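Mariner Mos1 transposase (PDB 4MDB) mediates cut-and-paste transposition of the Mos1 element with divalent metal ions, the present chain being its catalytic domain, here bound to magnesium and the drug raltegravir. Local coordinates at residues E17-R22 with K26-R31; K38-V43 with H173-Q178; Q101-L106 with R140-T145. The protein carries 1 engineered substitution. One frame throughout, in Å; residues are numbered along the deposited sequence.

How the contacts relate
The three contacts lie around the central mixed sheet of the RNase H-like catalytic domain. Contact 1 comes first along the chain and joins the end of helix 6-25 to the loop leading into strand 32-42. Contact 2 sits about 34 Å away between centres, across the chain's centre; it sets the far part of strand 32-42 against the C-terminal part of helix 162-175. Contact 3 is nested within the loop that contact 2 closes and pairs helices 96-113 and 137-146. Its centre is about 23 Å from that of contact 1 and about 29 Å from that of contact 2. None touches another; contact 2 lies nearest the metal site, and contacts 1 and 3 join other parts of the domain.

Contact 1 of 3, residues E17-R22 with K26-R31; sequences EILLSR and KSFLHR
The backbone oxygen of Arg-22 takes a nearly straight hydrogen bond from the backbone N of Lys-26 (2.9 Å, 166° at the hydrogen), the closing turn of the helix before Lys-26 leaves helical geometry. From the same turn the Arg-22 side chain runs out fully extended, CG anti to the backbone N (chi1 177°), and lies across the ring of Phe-28 at about a right angle to that side chain. Its CG comes to 3.5 Å from CE1 of Phe-28, and NE to 3.6 Å from CD1 of Phe-28. The guanidinium lies over the ring face as a cation-pi pair, its CZ 4.5 Å from the ring centroid, although the two planes are tilted by 35°. Leu-29 CD2 lies above the opposite face, offset toward the rim, while the backbone oxygens of Leu-19 and Lys-26 sit at the ring edge.

Two waters in the guanidinium plane hold its rim. One accepts from NE of Arg-22 and donates to O of Lys-26 (2.7 Å); the other accepts from Arg-22 NH2 and, weakly, from Arg-31 NH2. The two NH2 atoms of Arg-22 and Arg-31 are 4.0 Å apart, but each arginine has a partner outside: Arg-22 forms a salt bridge with Glu-149, and Arg-31 donates to the backbone oxygen of Arg-123.

The turn of the chain at the end of helix 6-25 thus lays Phe-28 and both arginines against Ile-125 of strand 125-127, which lies beside strand 32-42 in the sheet, while Leu-19 packs on Trp-213 of helix 209-218.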
loop_
_atom_site.group_PDB
_atom_site.type_symbol
_atom_site.label_atom_id
_atom_site.label_comp_id
_atom_site.label_asym_id
_atom_site.label_seq_id
_atom_site.Cartn_x
_atom_site.Cartn_y
_atom_site.Cartn_z
ATOM N N GLU A 17 -10.999 5.641 14.550
ATOM C CA GLU A 17 -11.239 5.335 15.983
ATOM C C GLU A 17 -10.947 3.881 16.344
ATOM O O GLU A 17 -10.312 3.604 17.385
ATOM C CB GLU A 17 -12.710 5.656 16.372
ATOM C CG GLU A 17 -12.980 7.155 16.449
ATOM C CD GLU A 17 -14.438 7.460 16.844
ATOM O OE1 GLU A 17 -14.670 8.582 17.336
ATOM O OE2 GLU A 17 -15.322 6.564 16.723
ATOM N N ILE A 18 -11.405 2.988 15.476
ATOM C CA ILE A 18 -11.277 1.544 15.639
ATOM C C ILE A 18 -9.779 1.217 15.608
ATOM O O ILE A 18 -9.283 0.476 16.490
ATOM C CB ILE A 18 -12.032 0.758 14.577
ATOM C CG1 ILE A 18 -13.554 0.895 14.769
ATOM C CG2 ILE A 18 -11.674 -0.732 14.574
ATOM C CD1 ILE A 18 -14.306 0.502 13.523
ATOM N N LEU A 19 -9.063 1.720 14.599
ATOM C CA LEU A 19 -7.624 1.365 14.455
ATOM C C LEU A 19 -6.803 1.919 15.636
ATOM O O LEU A 19 -5.927 1.223 16.217
ATOM C CB LEU A 19 -7.093 1.860 13.116
ATOM C CG LEU A 19 -7.708 1.200 11.899
ATOM C CD1 LEU A 19 -7.333 1.947 10.612
ATOM C CD2 LEU A 19 -7.350 -0.267 11.838
ATOM N N LEU A 20 -7.118 3.151 16.043
ATOM C CA LEU A 20 -6.385 3.834 17.115
ATOM C C LEU A 20 -6.614 3.180 18.428
ATOM O O LEU A 20 -5.649 2.943 19.174
ATOM C CB LEU A 20 -6.805 5.318 17.213
ATOM C CG LEU A 20 -5.870 6.213 18.029
ATOM C CD1 LEU A 20 -4.448 6.284 17.459
ATOM C CD2 LEU A 20 -6.511 7.619 17.962
ATOM N N SER A 21 -7.853 2.786 18.705
ATOM C CA SER A 21 -8.133 2.080 19.965
ATOM C C SER A 21 -7.497 0.677 20.016
ATOM O O SER A 21 -6.975 0.243 21.039
ATOM C CB SER A 21 -9.612 2.027 20.314
ATOM O OG SER A 21 -10.277 1.206 19.436
ATOM N N ARG A 22 -7.503 -0.013 18.899
ATOM C CA ARG A 22 -6.744 -1.283 18.801
ATOM C C ARG A 22 -5.276 -1.041 19.051
ATOM O O ARG A 22 -4.639 -1.761 19.815
ATOM C CB ARG A 22 -6.909 -1.954 17.440
ATOM C CG ARG A 22 -6.040 -3.245 17.334
ATOM C CD ARG A 22 -6.370 -3.907 16.051
ATOM N NE ARG A 22 -5.534 -5.095 15.808
ATOM C CZ ARG A 22 -5.679 -5.881 14.738
ATOM N NH1 ARG A 22 -6.544 -5.555 13.804
ATOM N NH2 ARG A 22 -4.920 -6.934 14.594
ATOM N N LYS A 26 -2.755 -2.798 21.826
ATOM C CA LYS A 26 -1.601 -3.635 21.454
ATOM C C LYS A 26 -1.110 -3.237 20.106
ATOM O O LYS A 26 -1.806 -3.471 19.180
ATOM C CB LYS A 26 -1.934 -5.102 21.452
ATOM C CG LYS A 26 -0.730 -6.019 21.207
ATOM C CD LYS A 26 -1.241 -7.423 20.979
ATOM C CE LYS A 26 -0.157 -8.450 20.793
ATOM N NZ LYS A 26 -0.656 -9.457 19.782
ATOM N N SER A 27 0.029 -2.573 20.025
ATOM C CA SER A 27 0.516 -2.171 18.702
ATOM C C SER A 27 0.677 -3.325 17.761
ATOM O O SER A 27 1.254 -4.341 18.136
ATOM C CB SER A 27 1.840 -1.414 18.775
ATOM O OG SER A 27 2.272 -1.071 17.507
ATOM N N PHE A 28 0.246 -3.172 16.497
ATOM C CA PHE A 28 0.290 -4.224 15.482
ATOM C C PHE A 28 1.011 -3.745 14.258
ATOM O O PHE A 28 1.048 -4.406 13.186
ATOM C CB PHE A 28 -1.120 -4.625 15.107
ATOM C CG PHE A 28 -2.003 -3.462 14.695
ATOM C CD1 PHE A 28 -2.759 -2.734 15.650
ATOM C CD2 PHE A 28 -2.120 -3.123 13.383
ATOM C CE1 PHE A 28 -3.588 -1.724 15.285
ATOM C CE2 PHE A 28 -2.936 -2.046 13.017
ATOM C CZ PHE A 28 -3.679 -1.359 13.952
ATOM N N LEU A 29 1.620 -2.586 14.358
ATOM C CA LEU A 29 2.160 -1.969 13.165
ATOM C C LEU A 29 3.301 -2.723 12.475
ATOM O O LEU A 29 3.489 -2.640 11.244
ATOM C CB LEU A 29 2.702 -0.600 13.492
ATOM C CG LEU A 29 1.746 0.376 14.125
ATOM C CD1 LEU A 29 2.499 1.673 14.281
ATOM C CD2 LEU A 29 0.436 0.568 13.379
ATOM N N HIS A 30 4.045 -3.503 13.270
ATOM C CA HIS A 30 5.134 -4.298 12.759
ATOM C C HIS A 30 4.670 -5.509 11.952
ATOM O O HIS A 30 5.501 -6.178 11.252
ATOM C CB HIS A 30 6.003 -4.777 13.940
ATOM C CG HIS A 30 5.247 -5.614 14.928
ATOM N ND1 HIS A 30 4.298 -5.084 15.768
ATOM C CD2 HIS A 30 5.315 -6.932 15.228
ATOM C CE1 HIS A 30 3.814 -6.043 16.540
ATOM N NE2 HIS A 30 4.425 -7.182 16.222
ATOM N N ARG A 31 3.366 -5.808 11.975
ATOM C CA ARG A 31 2.828 -6.881 11.174
ATOM C C ARG A 31 2.110 -6.385 9.917
ATOM O O ARG A 31 1.551 -7.183 9.184
ATOM C CB ARG A 31 1.892 -7.795 11.990
ATOM C CG ARG A 31 2.628 -8.303 13.199
ATOM C CD ARG A 31 1.917 -9.406 13.912
ATOM N NE ARG A 31 0.760 -8.994 14.690
ATOM C CZ ARG A 31 -0.494 -9.316 14.398
ATOM N NH1 ARG A 31 -0.777 -10.058 13.351
ATOM N NH2 ARG A 31 -1.455 -8.915 15.205
HETATM O O HOH W 1 -3.496 -5.297 18.200
HETATM O O HOH W 2 -2.673 -7.503 16.832
#

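Contact 2 of 3, residues K38-V43 with H173-Q178; sequences KWIFFV and HALAEQ
Leu-175 meets both Lys-38 and Ile-40 through its two methyl branches, and every contact between the strand and residues 173-178 is made by carbon atoms. CD2 of Leu-175 touches CG2 of Ile-40 at 4.2 Å, the two side chains crossing at about a right angle. The branch used by Ile-40 is the short one, which stands anti to the backbone N because CG1 takes the place beside it (chi1 -57°). Phe-180 fills in alongside, touching both residues, while Val-186 adds to Ile-40 and Trp-189 to Leu-175.

The second meeting is between an aliphatic chain and a methyl. Lys-38 runs past Leu-175 in the opposite direction, extended as far as CE, which lies 4.2 Å from CD1 of Leu-175. A bend at the last torsion (chi4 60°) then turns NZ so that it stands 5.2 Å from CD1 of Leu-175, farther than CE.

Polar bonding stays within each segment or goes to other neighbours. Gln-178 N donates to the oxygen of Leu-175 (2.9 Å), closing a type I beta turn, and the backbone of Lys-38 and Ile-40 pairs with Leu-73 and Thr-71 of strand 69-78. His-173, important for base-specific DNA binding, lies on the helix two residues before Leu-175.

Strand 32-42 brings Asp-36 and helix 162-175 brings Asp-164, both ligands of one magnesium ion, the side chain of Lys-38 lying about 6 Å from a bound magnesium ion. With no hydrogen bond across it, the contact joins the two elements by modest van der Waals contact between carbon atoms, Lys-38 giving its CE methylene, not its ammonium nitrogen, to Leu-175.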
loop_
_atom_site.group_PDB
_atom_site.type_symbol
_atom_site.label_atom_id
_atom_site.label_comp_id
_atom_site.label_asym_id
_atom_site.label_seq_id
_atom_site.Cartn_x
_atom_site.Cartn_y
_atom_site.Cartn_z
ATOM N N LYS A 38 0.240 2.703 -8.811
ATOM C CA LYS A 38 0.458 4.062 -9.366
ATOM C C LYS A 38 0.917 3.990 -10.824
ATOM O O LYS A 38 1.747 3.160 -11.159
ATOM C CB LYS A 38 1.535 4.772 -8.549
ATOM C CG LYS A 38 2.009 6.120 -9.046
ATOM C CD LYS A 38 2.869 6.812 -8.024
ATOM C CE LYS A 38 3.388 8.170 -8.505
ATOM N NZ LYS A 38 2.256 9.102 -8.814
ATOM N N TRP A 39 0.413 4.871 -11.674
ATOM C CA TRP A 39 0.891 4.968 -13.031
ATOM C C TRP A 39 2.232 5.665 -13.099
ATOM O O TRP A 39 2.443 6.678 -12.448
ATOM C CB TRP A 39 -0.126 5.798 -13.884
ATOM C CG TRP A 39 -1.451 5.184 -14.222
ATOM C CD1 TRP A 39 -2.686 5.618 -13.787
ATOM C CD2 TRP A 39 -1.689 4.075 -15.097
ATOM N NE1 TRP A 39 -3.681 4.821 -14.350
ATOM C CE2 TRP A 39 -3.100 3.870 -15.150
ATOM C CE3 TRP A 39 -0.852 3.206 -15.829
ATOM C CZ2 TRP A 39 -3.682 2.855 -15.937
ATOM C CZ3 TRP A 39 -1.436 2.170 -16.591
ATOM C CH2 TRP A 39 -2.837 2.021 -16.649
ATOM N N ILE A 40 3.120 5.169 -13.966
ATOM C CA ILE A 40 4.380 5.796 -14.256
ATOM C C ILE A 40 4.394 5.936 -15.803
ATOM O O ILE A 40 3.994 5.004 -16.535
ATOM C CB ILE A 40 5.612 5.000 -13.811
ATOM C CG1 ILE A 40 5.549 4.695 -12.290
ATOM C CG2 ILE A 40 6.850 5.802 -14.274
ATOM C CD1 ILE A 40 6.716 3.848 -11.832
ATOM N N PHE A 41 4.740 7.138 -16.252
ATOM C CA PHE A 41 4.628 7.550 -17.660
ATOM C C PHE A 41 5.999 7.516 -18.362
ATOM O O PHE A 41 7.021 7.766 -17.727
ATOM C CB PHE A 41 4.038 8.972 -17.771
ATOM C CG PHE A 41 2.686 9.119 -17.107
ATOM C CD1 PHE A 41 2.589 9.367 -15.731
ATOM C CD2 PHE A 41 1.509 8.966 -17.835
ATOM C CE1 PHE A 41 1.337 9.484 -15.109
ATOM C CE2 PHE A 41 0.269 9.082 -17.216
ATOM C CZ PHE A 41 0.183 9.329 -15.855
ATOM N N PHE A 42 5.996 7.209 -19.661
ATOM C CA PHE A 42 7.224 7.150 -20.483
ATOM C C PHE A 42 6.893 7.303 -21.962
ATOM O O PHE A 42 6.028 6.586 -22.469
ATOM C CB PHE A 42 8.009 5.834 -20.223
ATOM C CG PHE A 42 7.413 4.591 -20.853
ATOM C CD1 PHE A 42 7.744 4.233 -22.169
ATOM C CD2 PHE A 42 6.559 3.760 -20.129
ATOM C CE1 PHE A 42 7.204 3.097 -22.756
ATOM C CE2 PHE A 42 6.026 2.618 -20.706
ATOM C CZ PHE A 42 6.354 2.288 -22.018
ATOM N N VAL A 43 7.584 8.214 -22.636
ATOM C CA VAL A 43 7.323 8.440 -24.052
ATOM C C VAL A 43 8.138 7.547 -24.990
ATOM O O VAL A 43 9.323 7.254 -24.747
ATOM C CB VAL A 43 7.429 9.913 -24.454
ATOM C CG1 VAL A 43 6.694 10.175 -25.753
ATOM C CG2 VAL A 43 6.853 10.810 -23.391
ATOM N N HIS A 173 8.199 12.951 -6.349
ATOM C CA HIS A 173 9.160 14.036 -6.538
ATOM C C HIS A 173 10.353 13.638 -7.373
ATOM O O HIS A 173 10.802 14.400 -8.245
ATOM C CB HIS A 173 9.580 14.644 -5.191
ATOM C CG HIS A 173 8.423 15.083 -4.362
ATOM N ND1 HIS A 173 7.430 15.920 -4.849
ATOM C CD2 HIS A 173 8.062 14.780 -3.090
ATOM C CE1 HIS A 173 6.546 16.155 -3.896
ATOM N NE2 HIS A 173 6.903 15.468 -2.827
ATOM N N ALA A 174 10.861 12.439 -7.153
ATOM C CA ALA A 174 12.016 11.978 -7.917
ATOM C C ALA A 174 11.610 11.649 -9.354
ATOM O O ALA A 174 12.337 11.926 -10.291
ATOM C CB ALA A 174 12.623 10.768 -7.261
ATOM N N LEU A 175 10.423 11.086 -9.533
ATOM C CA LEU A 175 9.924 10.719 -10.826
ATOM C C LEU A 175 9.818 11.915 -11.734
ATOM O O LEU A 175 10.014 11.788 -12.936
ATOM C CB LEU A 175 8.572 10.020 -10.818
ATOM C CG LEU A 175 8.652 8.580 -10.350
ATOM C CD1 LEU A 175 7.245 8.094 -10.075
ATOM C CD2 LEU A 175 9.259 7.665 -11.411
ATOM N N ALA A 176 9.500 13.068 -11.161
ATOM C CA ALA A 176 9.173 14.229 -11.986
ATOM C C ALA A 176 10.402 14.720 -12.727
ATOM O O ALA A 176 10.278 15.488 -13.666
ATOM C CB ALA A 176 8.597 15.339 -11.120
ATOM N N GLU A 177 11.574 14.339 -12.263
ATOM C CA GLU A 177 12.816 14.654 -12.943
ATOM C C GLU A 177 13.269 13.596 -13.990
ATOM O O GLU A 177 14.236 13.844 -14.677
ATOM C CB GLU A 177 13.915 14.879 -11.892
ATOM C CG GLU A 177 13.659 16.106 -11.002
ATOM C CD GLU A 177 13.778 17.426 -11.777
ATOM O OE1 GLU A 177 14.920 17.810 -12.147
ATOM O OE2 GLU A 177 12.743 18.085 -12.038
ATOM N N GLN A 178 12.576 12.452 -14.114
ATOM C CA GLN A 178 12.918 11.397 -15.062
ATOM C C GLN A 178 12.158 11.558 -16.361
ATOM O O GLN A 178 11.055 12.060 -16.352
ATOM C CB GLN A 178 12.640 10.002 -14.469
ATOM C CG GLN A 178 13.479 9.724 -13.232
ATOM C CD GLN A 178 14.993 9.733 -13.517
ATOM O OE1 GLN A 178 15.484 9.204 -14.548
ATOM N NE2 GLN A 178 15.733 10.309 -12.610
#

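Contact 3 of 3, residues Q101-L106 with R140-T145; sequences QQLINL and RDTLET
Beside the pairing of Leu-103 and Ile-104 with Thr-142 and Leu-143, the flat amides of Gln-101 and Asn-105 are bonded to each other on helix 96-113. NE2 of Gln-101 donates to OD1 of Asn-105 at 3.2 Å: the acceptor lies at the edge of the Gln-101 amide, almost in its plane, whereas the donor stands above the Asn-105 carbonyl plane, 43° out of it. Between the helices, CD1 of Leu-103 presses on CD2 of Leu-143 at 3.7 Å, the two leucines crossing at about a right angle.

Segments 101-106 and 140-145 run nearly parallel, their axes 18° apart and 10.2 Å at closest approach; they belong to helices 96-113 and 137-146, which lie on the sheet of the RNase H fold. The second helix belongs to the crossover between parallel strands 125-127 and 149-150, and Leu-103 and Leu-143 both rest on Phe-126.

Farther from the sheet, the methyl CG2 of Thr-142 faces CG1 of Ile-104 at 4.2 Å. OG1 of Thr-142 stands beside the backbone N (chi1 -69°), which leaves CG2 anti to that nitrogen, and OG1 hydrogen-bonds with Gln-100 and with the backbone oxygen of Ala-138.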
loop_
_atom_site.group_PDB
_atom_site.type_symbol
_atom_site.label_atom_id
_atom_site.label_comp_id
_atom_site.label_asym_id
_atom_site.label_seq_id
_atom_site.Cartn_x
_atom_site.Cartn_y
_atom_site.Cartn_z
ATOM N N GLN A 101 -3.483 -13.205 -8.643
ATOM C CA GLN A 101 -2.162 -13.725 -8.924
ATOM C C GLN A 101 -1.018 -12.925 -8.265
ATOM O O GLN A 101 -0.048 -13.485 -7.783
ATOM C CB GLN A 101 -1.942 -13.853 -10.435
ATOM C CG GLN A 101 -0.790 -14.741 -10.748
ATOM C CD GLN A 101 -0.934 -16.135 -10.061
ATOM O OE1 GLN A 101 -1.990 -16.794 -10.125
ATOM N NE2 GLN A 101 0.100 -16.525 -9.342
ATOM N N GLN A 102 -1.172 -11.605 -8.231
ATOM C CA GLN A 102 -0.270 -10.801 -7.498
ATOM C C GLN A 102 -0.181 -11.162 -6.003
ATOM O O GLN A 102 0.915 -11.136 -5.477
ATOM C CB GLN A 102 -0.670 -9.344 -7.685
ATOM C CG GLN A 102 -0.294 -8.840 -9.103
ATOM C CD GLN A 102 -0.689 -7.409 -9.310
ATOM O OE1 GLN A 102 -1.648 -6.938 -8.699
ATOM N NE2 GLN A 102 0.035 -6.696 -10.157
ATOM N N LEU A 103 -1.306 -11.359 -5.367
ATOM C CA LEU A 103 -1.318 -11.683 -3.943
ATOM C C LEU A 103 -0.611 -12.997 -3.719
ATOM O O LEU A 103 0.139 -13.137 -2.761
ATOM C CB LEU A 103 -2.700 -11.717 -3.374
ATOM C CG LEU A 103 -3.541 -10.429 -3.367
ATOM C CD1 LEU A 103 -4.895 -10.720 -2.835
ATOM C CD2 LEU A 103 -2.859 -9.408 -2.494
ATOM N N ILE A 104 -0.897 -13.966 -4.605
ATOM C CA ILE A 104 -0.185 -15.259 -4.512
ATOM C C ILE A 104 1.329 -15.114 -4.683
ATOM O O ILE A 104 2.100 -15.694 -3.931
ATOM C CB ILE A 104 -0.811 -16.276 -5.463
ATOM C CG1 ILE A 104 -2.198 -16.662 -4.948
ATOM C CG2 ILE A 104 0.108 -17.495 -5.660
ATOM C CD1 ILE A 104 -3.118 -17.287 -5.994
ATOM N N ASN A 105 1.800 -14.320 -5.640
ATOM C CA ASN A 105 3.199 -14.076 -5.816
ATOM C C ASN A 105 3.817 -13.297 -4.648
ATOM O O ASN A 105 4.900 -13.530 -4.246
ATOM C CB ASN A 105 3.403 -13.312 -7.109
ATOM C CG ASN A 105 2.973 -14.124 -8.304
ATOM O OD1 ASN A 105 2.883 -15.314 -8.188
ATOM N ND2 ASN A 105 2.699 -13.492 -9.450
ATOM N N LEU A 106 3.056 -12.341 -4.107
ATOM C CA LEU A 106 3.498 -11.552 -2.987
ATOM C C LEU A 106 3.738 -12.475 -1.793
ATOM O O LEU A 106 4.691 -12.276 -1.080
ATOM C CB LEU A 106 2.417 -10.467 -2.600
ATOM C CG LEU A 106 2.544 -9.799 -1.196
ATOM C CD1 LEU A 106 3.801 -9.034 -0.999
ATOM C CD2 LEU A 106 1.418 -8.723 -1.023
ATOM N N ARG A 140 -11.223 -11.881 -2.454
ATOM C CA ARG A 140 -11.624 -11.987 -1.034
ATOM C C ARG A 140 -11.355 -13.431 -0.591
ATOM O O ARG A 140 -10.803 -13.648 0.482
ATOM C CB ARG A 140 -13.070 -11.575 -0.776
ATOM C CG ARG A 140 -13.270 -10.064 -0.814
ATOM C CD ARG A 140 -14.679 -9.734 -0.358
ATOM N NE ARG A 140 -15.035 -8.340 -0.527
ATOM C CZ ARG A 140 -15.433 -7.538 0.451
ATOM N NH1 ARG A 140 -15.508 -7.983 1.705
ATOM N NH2 ARG A 140 -15.752 -6.273 0.184
ATOM N N ASP A 141 -11.651 -14.354 -1.475
ATOM C CA ASP A 141 -11.382 -15.819 -1.202
ATOM C C ASP A 141 -9.891 -16.069 -1.007
ATOM O O ASP A 141 -9.440 -16.763 -0.060
ATOM C CB ASP A 141 -11.908 -16.667 -2.367
ATOM C CG ASP A 141 -13.446 -16.775 -2.386
ATOM O OD1 ASP A 141 -14.085 -16.181 -1.479
ATOM O OD2 ASP A 141 -14.019 -17.420 -3.318
ATOM N N THR A 142 -9.103 -15.523 -1.896
ATOM C CA THR A 142 -7.673 -15.721 -1.839
ATOM C C THR A 142 -7.083 -15.144 -0.524
ATOM O O THR A 142 -6.178 -15.734 0.117
ATOM C CB THR A 142 -6.990 -15.112 -3.089
ATOM O OG1 THR A 142 -7.362 -15.894 -4.237
ATOM C CG2 THR A 142 -5.503 -15.020 -2.955
ATOM N N LEU A 143 -7.588 -13.973 -0.073
ATOM C CA LEU A 143 -7.094 -13.367 1.128
ATOM C C LEU A 143 -7.487 -14.215 2.354
ATOM O O LEU A 143 -6.721 -14.251 3.286
ATOM C CB LEU A 143 -7.596 -11.910 1.304
ATOM C CG LEU A 143 -6.850 -10.948 0.418
ATOM C CD1 LEU A 143 -7.695 -9.629 0.315
ATOM C CD2 LEU A 143 -5.393 -10.625 0.862
ATOM N N GLU A 144 -8.667 -14.791 2.314
ATOM C CA GLU A 144 -9.167 -15.711 3.384
ATOM C C GLU A 144 -8.274 -16.941 3.430
ATOM O O GLU A 144 -7.929 -17.393 4.497
ATOM C CB GLU A 144 -10.572 -16.246 3.071
ATOM C CG GLU A 144 -11.761 -15.379 3.399
ATOM C CD GLU A 144 -13.090 -16.044 3.014
ATOM O OE1 GLU A 144 -14.093 -15.310 2.827
ATOM O OE2 GLU A 144 -13.134 -17.295 2.912
ATOM N N THR A 145 -7.961 -17.497 2.266
ATOM C CA THR A 145 -7.087 -18.703 2.170
ATOM C C THR A 145 -5.651 -18.388 2.658
ATOM O O THR A 145 -5.046 -19.143 3.450
ATOM C CB THR A 145 -7.099 -19.248 0.721
ATOM O OG1 THR A 145 -8.449 -19.698 0.456
ATOM C CG2 THR A 145 -6.211 -20.406 0.638
#